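Local coordinates for uncharacterized protein (Chaetomium thermophilum, PDB 3LPZ) that probably acts in the Get pathway of tail-anchored protein biogenesis, as an alpha-solenoid Get4 that binds Get5, at residues Arg172-Trp177 against Pro187-Arg192; Ala216-Asn221 against Arg237-Leu242. One frame throughout, in Å; residues are numbered along the deposited sequence. Where two conformers were deposited one is given.

Interaction 1: Arg172-Trp177 against Pro187-Arg192; sequences RMEYEW and PLYCAR
Trp177 and Tyr189 cross at about a right angle: CE1 of Tyr189 sits over one face of the indole, displaced toward its rim, 3.7 Å from Trp177 CG. With the planes at 56° and the centroid of the five-membered ring 5.4 Å from that of the phenol, the pair is neither stacked nor edge-to-face. Beside it, Glu174 lies against the other helix, its CB 3.4 Å from Tyr189 O. A bend at chi2 (-62°) turns the carboxylate toward the CB of Arg192, with OE2 3.5 Å from Arg192 CB. Glu174 OE1 and Arg192 NE stay 4.1 Å apart, too far for a salt bridge, and Arg192 NH2 instead pairs with Glu156. The segment axes approach to 8.7 Å at 154°, the near-antiparallel packing of successive helices in an alpha-solenoid, here 166-179 and 186-199. One water joins the helices by donating to Trp177 O (2.8 Å) and to Tyr189 OH (2.7 Å), a hydroxyl that also hydrogen-bonds Asp181 in the connection between them. In the second shell, Phe152 meets Trp177 edge-to-face, while Glu156 of helix 152-159 brings a carboxylate close to that of Glu174, a proximity that may favour protonation of one of them.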
ATOM      1  N   ARG A 172       4.537   5.655  10.750  1.00 17.84           N
ATOM      2  CA  ARG A 172       4.878   7.093  10.937  1.00 19.01           C
ATOM      3  C   ARG A 172       3.906   8.025  10.230  1.00 18.88           C
ATOM      4  O   ARG A 172       3.574   9.102  10.751  1.00 19.96           O
ATOM      5  CB  ARG A 172       6.309   7.389  10.477  1.00 20.04           C
ATOM      6  CG  ARG A 172       7.342   6.830  11.434  1.00 23.66           C
ATOM      7  CD  ARG A 172       8.786   7.289  11.101  1.00 28.28           C
ATOM      8  NE  ARG A 172       9.771   6.448  11.795  1.00 33.28           N
ATOM      9  CZ  ARG A 172      10.036   6.513  13.103  1.00 35.98           C
ATOM     10  NH1 ARG A 172       9.381   7.367  13.887  1.00 37.88           N
ATOM     11  NH2 ARG A 172      10.952   5.712  13.639  1.00 37.28           N
ATOM     12  N   MET A 173       3.413   7.598   9.075  1.00 18.96           N
ATOM     13  CA  MET A 173       2.350   8.330   8.380  1.00 19.26           C
ATOM     14  C   MET A 173       1.053   8.318   9.207  1.00 18.70           C
ATOM     15  O   MET A 173       0.424   9.355   9.390  1.00 18.95           O
ATOM     16  CB  MET A 173       2.112   7.764   6.976  1.00 19.76           C
ATOM     17  CG  MET A 173       1.050   8.533   6.148  1.00 21.27           C
ATOM     18  SD  MET A 173       0.064   7.443   5.085  1.00 24.02           S
ATOM     19  CE  MET A 173      -1.061   6.846   6.348  1.00 23.74           C
ATOM     20  N   GLU A 174       0.658   7.152   9.698  1.00 17.55           N
ATOM     21  CA  GLU A 174      -0.514   7.073  10.573  1.00 18.18           C
ATOM     22  C   GLU A 174      -0.329   7.921  11.828  1.00 17.73           C
ATOM     23  O   GLU A 174      -1.283   8.533  12.295  1.00 17.88           O
ATOM     24  CB  GLU A 174      -0.897   5.631  10.959  1.00 17.14           C
ATOM     25  CG  GLU A 174      -1.256   4.638   9.798  1.00 17.69           C
ATOM     26  CD  GLU A 174      -2.465   5.009   8.965  1.00 18.88           C
ATOM     27  OE1 GLU A 174      -3.255   5.904   9.348  1.00 19.35           O
ATOM     28  OE2 GLU A 174      -2.627   4.394   7.893  1.00 19.59           O
ATOM     29  N   TYR A 175       0.876   7.937  12.394  1.00 18.46           N
ATOM     30  CA  TYR A 175       1.128   8.792  13.545  1.00 20.04           C
ATOM     31  C   TYR A 175       0.984  10.289  13.179  1.00 20.57           C
ATOM     32  O   TYR A 175       0.391  11.052  13.946  1.00 21.17           O
ATOM     33  CB  TYR A 175       2.514   8.550  14.193  1.00 19.88           C
ATOM     34  CG  TYR A 175       2.546   9.197  15.548  1.00 21.23           C
ATOM     35  CD1 TYR A 175       1.909   8.584  16.620  1.00 21.38           C
ATOM     36  CD2 TYR A 175       3.138  10.438  15.752  1.00 23.34           C
ATOM     37  CE1 TYR A 175       1.873   9.152  17.864  1.00 23.20           C
ATOM     38  CE2 TYR A 175       3.109  11.040  17.039  1.00 26.33           C
ATOM     39  CZ  TYR A 175       2.453  10.377  18.076  1.00 25.89           C
ATOM     40  OH  TYR A 175       2.388  10.904  19.346  1.00 29.28           O
ATOM     41  N   GLU A 176       1.527  10.708  12.034  1.00 21.31           N
ATOM     42  CA  GLU A 176       1.351  12.113  11.571  1.00 22.52           C
ATOM     43  C   GLU A 176      -0.121  12.457  11.387  1.00 22.53           C
ATOM     44  O   GLU A 176      -0.583  13.564  11.737  1.00 23.39           O
ATOM     45  CB  GLU A 176       2.116  12.400  10.266  1.00 23.56           C
ATOM     46  CG  GLU A 176       3.633  12.451  10.432  1.00 28.69           C
ATOM     47  CD  GLU A 176       4.099  13.501  11.462  1.00 35.26           C
ATOM     48  OE1 GLU A 176       3.667  14.678  11.383  1.00 38.53           O
ATOM     49  OE2 GLU A 176       4.891  13.142  12.358  1.00 38.27           O
ATOM     50  N   TRP A 177      -0.868  11.511  10.843  1.00 21.23           N
ATOM     51  CA  TRP A 177      -2.294  11.713  10.653  1.00 21.34           C
ATOM     52  C   TRP A 177      -3.020  11.829  11.997  1.00 20.70           C
ATOM     53  O   TRP A 177      -3.859  12.707  12.185  1.00 20.49           O
ATOM     54  CB  TRP A 177      -2.882  10.566   9.851  1.00 21.14           C
ATOM     55  CG  TRP A 177      -4.043  10.902   8.980  1.00 22.73           C
ATOM     56  CD1 TRP A 177      -4.700  12.110   8.878  1.00 25.67           C
ATOM     57  CD2 TRP A 177      -4.685  10.013   8.065  1.00 25.39           C
ATOM     58  NE1 TRP A 177      -5.726  12.012   7.950  1.00 27.56           N
ATOM     59  CE2 TRP A 177      -5.728  10.741   7.427  1.00 28.25           C
ATOM     60  CE3 TRP A 177      -4.490   8.660   7.730  1.00 23.52           C
ATOM     61  CZ2 TRP A 177      -6.573  10.157   6.462  1.00 29.82           C
ATOM     62  CZ3 TRP A 177      -5.312   8.086   6.761  1.00 26.46           C
ATOM     63  CH2 TRP A 177      -6.348   8.837   6.136  1.00 27.93           C
ATOM     64  N   PRO A 187      -5.639   4.683  19.078  1.00 20.04           N
ATOM     65  CA  PRO A 187      -5.828   3.282  18.644  1.00 19.97           C
ATOM     66  C   PRO A 187      -6.394   3.144  17.232  1.00 20.54           C
ATOM     67  O   PRO A 187      -6.109   2.152  16.557  1.00 20.43           O
ATOM     68  CB  PRO A 187      -6.844   2.718  19.655  1.00 19.92           C
ATOM     69  CG  PRO A 187      -6.851   3.748  20.825  1.00 21.07           C
ATOM     70  CD  PRO A 187      -6.535   5.043  20.203  1.00 19.76           C
ATOM     71  N   LEU A 188      -7.178   4.132  16.781  1.00 20.71           N
ATOM     72  CA  LEU A 188      -7.759   4.100  15.430  1.00 20.78           C
ATOM     73  C   LEU A 188      -6.679   4.214  14.351  1.00 20.29           C
ATOM     74  O   LEU A 188      -6.738   3.546  13.334  1.00 20.06           O
ATOM     75  CB  LEU A 188      -8.800   5.208  15.251  1.00 21.10           C
ATOM     76  CG  LEU A 188     -10.242   4.999  15.756  1.00 25.15           C
ATOM     77  CD1 LEU A 188     -10.384   4.090  16.961  1.00 27.71           C
ATOM     78  CD2 LEU A 188     -10.959   6.373  15.942  1.00 26.68           C
ATOM     79  N   TYR A 189      -5.696   5.070  14.577  1.00 19.23           N
ATOM     80  CA  TYR A 189      -4.614   5.241  13.624  1.00 18.85           C
ATOM     81  C   TYR A 189      -3.635   4.108  13.719  1.00 19.33           C
ATOM     82  O   TYR A 189      -3.115   3.647  12.694  1.00 19.84           O
ATOM     83  CB  TYR A 189      -3.937   6.604  13.794  1.00 18.00           C
ATOM     84  CG  TYR A 189      -4.883   7.723  13.386  1.00 19.30           C
ATOM     85  CD1 TYR A 189      -5.032   8.080  12.039  1.00 20.14           C
ATOM     86  CD2 TYR A 189      -5.697   8.361  14.332  1.00 16.94           C
ATOM     87  CE1 TYR A 189      -5.934   9.088  11.654  1.00 20.44           C
ATOM     88  CE2 TYR A 189      -6.590   9.365  13.954  1.00 20.10           C
ATOM     89  CZ  TYR A 189      -6.702   9.716  12.619  1.00 20.04           C
ATOM     90  OH  TYR A 189      -7.591  10.687  12.246  1.00 22.19           O
ATOM     91  N   CYS A 190      -3.428   3.600  14.929  1.00 18.99           N
ATOM     92  CA  CYS A 190      -2.591   2.421  15.077  1.00 20.52           C
ATOM     93  C   CYS A 190      -3.190   1.244  14.285  1.00 19.92           C
ATOM     94  O   CYS A 190      -2.454   0.546  13.568  1.00 20.12           O
ATOM     95  CB  CYS A 190      -2.398   2.069  16.566  1.00 20.31           C
ATOM     96  SG  CYS A 190      -1.180   0.782  16.816  1.00 25.21           S
ATOM     97  N   ALA A 191      -4.518   1.072  14.384  1.00 18.56           N
ATOM     98  CA  ALA A 191      -5.224  -0.006  13.701  1.00 18.51           C
ATOM     99  C   ALA A 191      -5.101   0.093  12.189  1.00 18.71           C
ATOM    100  O   ALA A 191      -4.966  -0.914  11.548  1.00 18.47           O
ATOM    101  CB  ALA A 191      -6.685  -0.087  14.122  1.00 17.46           C
ATOM    102  N   ARG A 192      -5.117   1.310  11.634  1.00 19.10           N
ATOM    103  CA  ARG A 192      -4.890   1.515  10.188  1.00 19.43           C
ATOM    104  C   ARG A 192      -3.505   1.070   9.711  1.00 20.32           C
ATOM    105  O   ARG A 192      -3.336   0.788   8.518  1.00 20.91           O
ATOM    106  CB  ARG A 192      -5.154   2.975   9.778  1.00 18.44           C
ATOM    107  CG  ARG A 192      -6.618   3.415  10.015  1.00 19.48           C
ATOM    108  CD  ARG A 192      -6.884   4.832   9.438  1.00 20.52           C
ATOM    109  NE  ARG A 192      -6.972   4.819   7.975  1.00 21.14           N
ATOM    110  CZ  ARG A 192      -8.032   4.394   7.285  1.00 26.76           C
ATOM    111  NH1 ARG A 192      -9.131   3.938   7.904  1.00 27.28           N
ATOM    112  NH2 ARG A 192      -8.012   4.438   5.956  1.00 27.88           N
TER
HETATM  113  O   HOH W   1      -6.569  13.133  11.526  1.00 34.62           O

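Interaction 2: Ala216-Asn221 against Arg237-Leu242; sequences ALVEDN and RIFPSL
The Phe239 ring takes Leu217 on one face and Val218 at its edge. CD2 of Leu217 makes a CH-pi contact, 4.2 Å from the ring centroid of Phe239 and 19° off the normal, shifted toward the rim. Val218 CG2 lies near the ring plane, 3.8 Å from Phe239 CE1, so adjacent helix residues address the ring from two directions. With its CG anti to the backbone N (chi1 -178°), Leu217 extends toward the ring, and the same CD2 meets Leu242 CD1 tip to tip at 3.9 Å. The contact sets the last part of helix 203-220 against the link from strand 237-238, half of a two-stranded antiparallel hairpin, to helix 243-256; a type I turn from Phe239 to Leu242 ends at that helix's N-cap position. Replacing Phe239 by an alanine would probably open a gap facing Leu217 CD2 and leave Val218 CG2 without its aromatic neighbour. Asn221 ND2 donates to Leu217 O at 2.8 Å, nearly straight (163°), in the carbonyl plane and on a lone pair. Arg237 CD passes 4.2 Å from Val218 CG2, while its guanidinium bonds Thr214 through NH1 and Glu235 through NH2.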
ATOM      1  N   ALA A 216       6.463   6.018  18.782  1.00 20.66           N
ATOM      2  CA  ALA A 216       6.246   7.426  18.440  1.00 21.28           C
ATOM      3  C   ALA A 216       5.315   8.066  19.477  1.00 21.37           C
ATOM      4  O   ALA A 216       5.566   9.181  19.969  1.00 21.38           O
ATOM      5  CB  ALA A 216       5.663   7.566  16.986  1.00 20.54           C
ATOM      6  N   LEU A 217       4.245   7.349  19.812  1.00 21.32           N
ATOM      7  CA  LEU A 217       3.284   7.824  20.798  1.00 22.05           C
ATOM      8  C   LEU A 217       3.968   8.137  22.142  1.00 22.52           C
ATOM      9  O   LEU A 217       3.730   9.188  22.739  1.00 23.02           O
ATOM     10  CB  LEU A 217       2.155   6.793  20.983  1.00 20.83           C
ATOM     11  CG  LEU A 217       1.040   7.170  21.944  1.00 21.48           C
ATOM     12  CD1 LEU A 217       0.243   8.367  21.426  1.00 22.57           C
ATOM     13  CD2 LEU A 217       0.102   5.961  22.126  1.00 22.51           C
ATOM     14  N   VAL A 218       4.793   7.213  22.624  1.00 23.19           N
ATOM     15  CA  VAL A 218       5.536   7.416  23.878  1.00 23.44           C
ATOM     16  C   VAL A 218       6.527   8.577  23.801  1.00 24.62           C
ATOM     17  O   VAL A 218       6.570   9.429  24.698  1.00 23.19           O
ATOM     18  CB  VAL A 218       6.306   6.123  24.299  1.00 23.35           C
ATOM     19  CG1 VAL A 218       7.326   6.396  25.441  1.00 23.69           C
ATOM     20  CG2 VAL A 218       5.319   5.038  24.683  1.00 23.28           C
ATOM     21  N   GLU A 219       7.318   8.631  22.736  1.00 25.83           N
ATOM     22  CA  GLU A 219       8.352   9.655  22.683  0.50 27.25           C
ATOM     23  C   GLU A 219       7.747  11.064  22.549  1.00 27.14           C
ATOM     24  O   GLU A 219       8.334  12.030  23.049  1.00 27.38           O
ATOM     25  CB  GLU A 219       9.432   9.328  21.624  0.50 27.79           C
ATOM     26  CG  GLU A 219       9.346  10.101  20.343  0.50 30.54           C
ATOM     27  CD  GLU A 219       9.783  11.536  20.502  0.50 34.97           C
ATOM     28  OE1 GLU A 219      10.759  11.780  21.262  0.50 36.67           O
ATOM     29  OE2 GLU A 219       9.136  12.422  19.886  0.50 35.99           O
ATOM     30  N   ASP A 220       6.556  11.157  21.954  1.00 26.39           N
ATOM     31  CA  ASP A 220       5.832  12.407  21.759  0.50 26.62           C
ATOM     32  C   ASP A 220       4.973  12.789  22.977  1.00 26.74           C
ATOM     33  O   ASP A 220       4.511  13.921  23.087  1.00 26.82           O
ATOM     34  CB  ASP A 220       4.936  12.245  20.528  0.50 26.83           C
ATOM     35  CG  ASP A 220       4.376  13.541  20.031  0.50 26.29           C
ATOM     36  OD1 ASP A 220       5.150  14.507  19.943  0.50 23.70           O
ATOM     37  OD2 ASP A 220       3.165  13.575  19.708  0.50 26.23           O
ATOM     38  N   ASN A 221       4.728  11.823  23.866  1.00 25.12           N
ATOM     39  CA  ASN A 221       3.862  12.031  25.015  1.00 24.59           C
ATOM     40  C   ASN A 221       4.525  11.417  26.251  1.00 23.75           C
ATOM     41  O   ASN A 221       4.127  10.362  26.715  1.00 23.67           O
ATOM     42  CB  ASN A 221       2.496  11.372  24.783  1.00 24.28           C
ATOM     43  CG  ASN A 221       1.776  11.941  23.578  1.00 26.63           C
ATOM     44  OD1 ASN A 221       1.031  12.904  23.713  1.00 29.06           O
ATOM     45  ND2 ASN A 221       2.013  11.368  22.389  1.00 25.79           N
ATOM     46  N   ARG A 237       3.528  -2.901  24.546  1.00 33.92           N
ATOM     47  CA  ARG A 237       3.178  -1.776  25.407  1.00 31.97           C
ATOM     48  C   ARG A 237       1.700  -1.765  25.784  1.00 30.67           C
ATOM     49  O   ARG A 237       0.807  -1.981  24.937  1.00 31.30           O
ATOM     50  CB  ARG A 237       3.613  -0.433  24.797  1.00 31.79           C
ATOM     51  CG  ARG A 237       5.104  -0.379  24.449  1.00 33.72           C
ATOM     52  CD  ARG A 237       5.467   0.920  23.786  1.00 36.01           C
ATOM     53  NE  ARG A 237       6.913   1.045  23.636  1.00 37.38           N
ATOM     54  CZ  ARG A 237       7.572   0.798  22.509  1.00 36.30           C
ATOM     55  NH1 ARG A 237       6.927   0.433  21.396  1.00 31.99           N
ATOM     56  NH2 ARG A 237       8.887   0.919  22.501  1.00 37.99           N
ATOM     57  N   ILE A 238       1.462  -1.525  27.068  1.00 27.54           N
ATOM     58  CA  ILE A 238       0.131  -1.359  27.611  1.00 25.55           C
ATOM     59  C   ILE A 238      -0.044   0.100  28.037  1.00 24.29           C
ATOM     60  O   ILE A 238       0.798   0.662  28.750  1.00 23.12           O
ATOM     61  CB  ILE A 238      -0.081  -2.320  28.825  1.00 25.89           C
ATOM     62  CG1 ILE A 238       0.017  -3.772  28.337  1.00 26.74           C
ATOM     63  CG2 ILE A 238      -1.404  -2.005  29.596  1.00 25.93           C
ATOM     64  CD1 ILE A 238      -1.146  -4.222  27.305  1.00 28.60           C
ATOM     65  N   PHE A 239      -1.143   0.699  27.587  1.00 23.20           N
ATOM     66  CA  PHE A 239      -1.502   2.077  27.932  1.00 22.57           C
ATOM     67  C   PHE A 239      -2.816   2.073  28.688  1.00 23.11           C
ATOM     68  O   PHE A 239      -3.872   1.955  28.068  1.00 23.54           O
ATOM     69  CB  PHE A 239      -1.680   2.907  26.649  1.00 21.37           C
ATOM     70  CG  PHE A 239      -0.440   3.002  25.827  1.00 20.91           C
ATOM     71  CD1 PHE A 239       0.509   4.003  26.084  1.00 20.02           C
ATOM     72  CD2 PHE A 239      -0.197   2.092  24.803  1.00 19.08           C
ATOM     73  CE1 PHE A 239       1.674   4.086  25.340  1.00 19.71           C
ATOM     74  CE2 PHE A 239       1.001   2.166  24.040  1.00 18.86           C
ATOM     75  CZ  PHE A 239       1.918   3.165  24.299  1.00 19.66           C
ATOM     76  N   PRO A 240      -2.771   2.253  30.016  1.00 24.07           N
ATOM     77  CA  PRO A 240      -4.014   2.197  30.804  1.00 24.71           C
ATOM     78  C   PRO A 240      -5.091   3.143  30.315  1.00 25.13           C
ATOM     79  O   PRO A 240      -6.272   2.808  30.425  1.00 26.56           O
ATOM     80  CB  PRO A 240      -3.554   2.571  32.214  1.00 25.63           C
ATOM     81  CG  PRO A 240      -2.123   2.069  32.252  1.00 25.95           C
ATOM     82  CD  PRO A 240      -1.590   2.461  30.876  1.00 23.85           C
ATOM     83  N   SER A 241      -4.723   4.292  29.752  1.00 24.37           N
ATOM     84  CA  SER A 241      -5.747   5.251  29.316  1.00 24.62           C
ATOM     85  C   SER A 241      -6.264   4.988  27.909  1.00 24.54           C
ATOM     86  O   SER A 241      -7.124   5.723  27.432  1.00 25.07           O
ATOM     87  CB  SER A 241      -5.208   6.676  29.371  1.00 24.37           C
ATOM     88  OG  SER A 241      -4.148   6.797  28.440  1.00 25.30           O
ATOM     89  N   LEU A 242      -5.730   3.972  27.225  1.00 24.21           N
ATOM     90  CA  LEU A 242      -6.107   3.722  25.826  1.00 23.81           C
ATOM     91  C   LEU A 242      -6.481   2.237  25.650  1.00 23.83           C
ATOM     92  O   LEU A 242      -5.724   1.460  25.063  1.00 22.88           O
ATOM     93  CB  LEU A 242      -4.981   4.154  24.882  1.00 24.11           C
ATOM     94  CG  LEU A 242      -4.606   5.654  24.860  1.00 24.06           C
ATOM     95  CD1 LEU A 242      -3.282   5.887  24.127  1.00 24.61           C
ATOM     96  CD2 LEU A 242      -5.720   6.519  24.244  1.00 25.81           C
TER

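Interaction 1 comes first along the chain and is complete before interaction 2 begins; their centres lie about 13 Å apart. They share no helix: 172-177 and 187-192 belong to helices 166-179 and 186-199, whereas 216-221 lies in the last part of helix 203-220, the next in sequence, and just beyond it, and 237-242 runs from the short hairpin to helix 243-256. Tyr175 joins the two contacts directly. Its OH lies 2.8 Å from Asp220 OD2, a probable hydrogen bond, and its CE1 packs 3.5 Å from Leu217 CA. This is consistent with the solenoid helices and the hairpin inserted between two of them packing as one region.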